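PDB 4FN7: enoyl-CoA hydratase/isomerase family protein from Mycobacterium tuberculosis, which probably catalyses the hydration of enoyl-CoA thioesters in lipid metabolism. Local coordinates for residues A[117-122]-A[175-180]. Residues are numbered along the deposited sequence; the frame is centred on the assembly and turned at random.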
loop_
_atom_site.group_PDB
_atom_site.type_symbol
_atom_site.label_atom_id
_atom_site.label_comp_id
_atom_site.label_asym_id
_atom_site.label_seq_id
_atom_site.Cartn_x
_atom_site.Cartn_y
_atom_site.Cartn_z
ATOM N N HIS A 117 -13.114 9.602 5.591
ATOM C CA HIS A 117 -13.319 9.992 4.201
ATOM C C HIS A 117 -12.859 11.433 4.063
ATOM O O HIS A 117 -13.173 12.273 4.910
ATOM C CB HIS A 117 -14.802 9.873 3.824
ATOM C CG HIS A 117 -15.079 10.103 2.371
ATOM N ND1 HIS A 117 -14.620 9.260 1.383
ATOM C CD2 HIS A 117 -15.773 11.081 1.741
ATOM C CE1 HIS A 117 -15.017 9.711 0.205
ATOM N NE2 HIS A 117 -15.716 10.817 0.393
ATOM N N ARG A 118 -12.125 11.715 2.988
ATOM C CA ARG A 118 -11.459 13.003 2.810
ATOM C C ARG A 118 -11.763 13.560 1.427
ATOM O O ARG A 118 -11.453 12.926 0.421
ATOM C CB ARG A 118 -9.949 12.821 2.981
ATOM C CG ARG A 118 -9.562 12.235 4.335
ATOM C CD ARG A 118 -8.183 11.580 4.281
ATOM N NE ARG A 118 -8.187 10.436 3.378
ATOM C CZ ARG A 118 -7.105 9.750 3.033
ATOM N NH1 ARG A 118 -5.911 10.108 3.496
ATOM N NH2 ARG A 118 -7.212 8.716 2.211
ATOM N N VAL A 119 -12.372 14.744 1.389
ATOM C CA VAL A 119 -12.806 15.359 0.143
ATOM C C VAL A 119 -11.998 16.622 -0.104
ATOM O O VAL A 119 -11.849 17.435 0.803
ATOM C CB VAL A 119 -14.303 15.753 0.212
ATOM C CG1 VAL A 119 -14.779 16.274 -1.135
ATOM C CG2 VAL A 119 -15.144 14.561 0.645
ATOM N N ALA A 120 -11.489 16.791 -1.325
ATOM C CA ALA A 120 -10.752 18.004 -1.676
ATOM C C ALA A 120 -11.071 18.422 -3.097
ATOM O O ALA A 120 -11.672 17.665 -3.849
ATOM C CB ALA A 120 -9.254 17.779 -1.524
ATOM N N ALA A 121 -10.674 19.639 -3.459
ATOM C CA ALA A 121 -10.742 20.080 -4.847
ATOM C C ALA A 121 -9.443 19.729 -5.565
ATOM O O ALA A 121 -8.417 19.494 -4.929
ATOM C CB ALA A 121 -11.008 21.574 -4.924
ATOM N N HIS A 122 -9.506 19.691 -6.890
ATOM C CA HIS A 122 -8.391 19.265 -7.725
ATOM C C HIS A 122 -7.096 20.000 -7.425
ATOM O O HIS A 122 -6.028 19.394 -7.395
ATOM C CB HIS A 122 -8.734 19.450 -9.205
ATOM C CG HIS A 122 -7.553 19.311 -10.116
ATOM N ND1 HIS A 122 -6.851 20.396 -10.595
ATOM C CD2 HIS A 122 -6.942 18.215 -10.621
ATOM C CE1 HIS A 122 -5.862 19.975 -11.363
ATOM N NE2 HIS A 122 -5.895 18.654 -11.395
ATOM N N ILE A 175 -6.117 11.680 -0.230
ATOM C CA ILE A 175 -7.535 12.036 -0.224
ATOM C C ILE A 175 -8.326 10.897 -0.834
ATOM O O ILE A 175 -7.758 10.017 -1.486
ATOM C CB ILE A 175 -7.850 13.319 -1.016
ATOM C CG1 ILE A 175 -7.472 13.158 -2.488
ATOM C CG2 ILE A 175 -7.166 14.512 -0.403
ATOM C CD1 ILE A 175 -7.957 14.288 -3.342
ATOM N N ASP A 176 -9.639 10.888 -0.593
ATOM C CA ASP A 176 -10.501 9.811 -1.090
ATOM C C ASP A 176 -11.438 10.241 -2.208
ATOM O O ASP A 176 -11.960 9.401 -2.940
ATOM C CB ASP A 176 -11.343 9.223 0.040
ATOM C CG ASP A 176 -10.505 8.798 1.206
ATOM O OD1 ASP A 176 -9.748 7.812 1.062
ATOM O OD2 ASP A 176 -10.598 9.460 2.255
ATOM N N GLU A 177 -11.671 11.542 -2.326
ATOM C CA GLU A 177 -12.642 12.030 -3.292
ATOM C C GLU A 177 -12.302 13.445 -3.724
ATOM O O GLU A 177 -11.892 14.273 -2.911
ATOM C CB GLU A 177 -14.066 11.994 -2.708
ATOM C CG GLU A 177 -15.134 12.552 -3.650
ATOM C CD GLU A 177 -16.558 12.432 -3.106
ATOM O OE1 GLU A 177 -16.753 11.874 -2.005
ATOM O OE2 GLU A 177 -17.492 12.904 -3.792
ATOM N N ILE A 178 -12.488 13.710 -5.012
ATOM C CA ILE A 178 -12.312 15.050 -5.550
ATOM C C ILE A 178 -13.675 15.656 -5.879
ATOM O O ILE A 178 -14.537 14.987 -6.457
ATOM C CB ILE A 178 -11.432 15.027 -6.819
ATOM C CG1 ILE A 178 -10.110 14.312 -6.528
ATOM C CG2 ILE A 178 -11.186 16.442 -7.330
ATOM C CD1 ILE A 178 -9.283 14.023 -7.769
ATOM N N ALA A 179 -13.865 16.919 -5.506
ATOM C CA ALA A 179 -15.102 17.639 -5.798
ATOM C C ALA A 179 -14.756 19.059 -6.224
ATOM O O ALA A 179 -13.644 19.523 -5.985
ATOM C CB ALA A 179 -16.011 17.653 -4.574
ATOM N N LEU A 180 -15.689 19.744 -6.878
ATOM C CA LEU A 180 -15.462 21.141 -7.238
ATOM C C LEU A 180 -15.344 21.966 -5.957
ATOM O O LEU A 180 -15.976 21.649 -4.951
ATOM C CB LEU A 180 -16.602 21.670 -8.110
ATOM C CG LEU A 180 -16.686 21.076 -9.514
ATOM C CD1 LEU A 180 -17.964 21.543 -10.212
ATOM C CD2 LEU A 180 -15.451 21.443 -10.332
HETATM O O HOH W 1 -12.040 20.098 -8.218
#
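Arg-118 holds the carboxylate of Asp-176 side-on in a salt bridge, NE giving a nearly straight hydrogen bond to OD2 (2.8 Å) and NH2 another to OD1 (2.9 Å). Both oxygens lie in the guanidinium plane, yet the carboxylate is turned by 45° against it and is met from above its own plane. The bend at chi3 (-64°) of Arg-118 brings NE round to face the acid, and the backbone N of Arg-118 adds a weak bond to the same OD2. Next door, NE2 of His-117 donates a hydrogen bond to OE1 of Glu-177 (2.8 Å); the oxygen sits in the ring plane and offers its anti lone pair. The His-117 imidazole also packs against CB of Asp-176, 3.5 Å from ND1.

The backbones pair in parallel, strand 117-120 with 177-178, the latter ending the larger sheet of the crotonase fold within this chain. Ala-120 N donates to Glu-177 O (3.0 Å), and Ala-120 O accepts from Ala-179 N (2.8 Å). Arg-118 O takes a hydrogen bond from Asp-176 N (2.9 Å) and a weak one from Glu-177 N. Val-119 CG1 touches Ala-179 CB on the face that also carries Glu-177, while Ala-120 CB meets CG2 of Ile-175. One water joins His-122 N to Ala-179 O.

Further out, Arg-187 forms a salt bridge with OE2 of Glu-177, and Phe-195 stacks edge-to-face with His-117. Ser-152 and Gln-156 of a second subunit hydrogen-bond to NH2 of Arg-118 and ND1 of His-117, respectively, placing this sheet edge at a subunit interface.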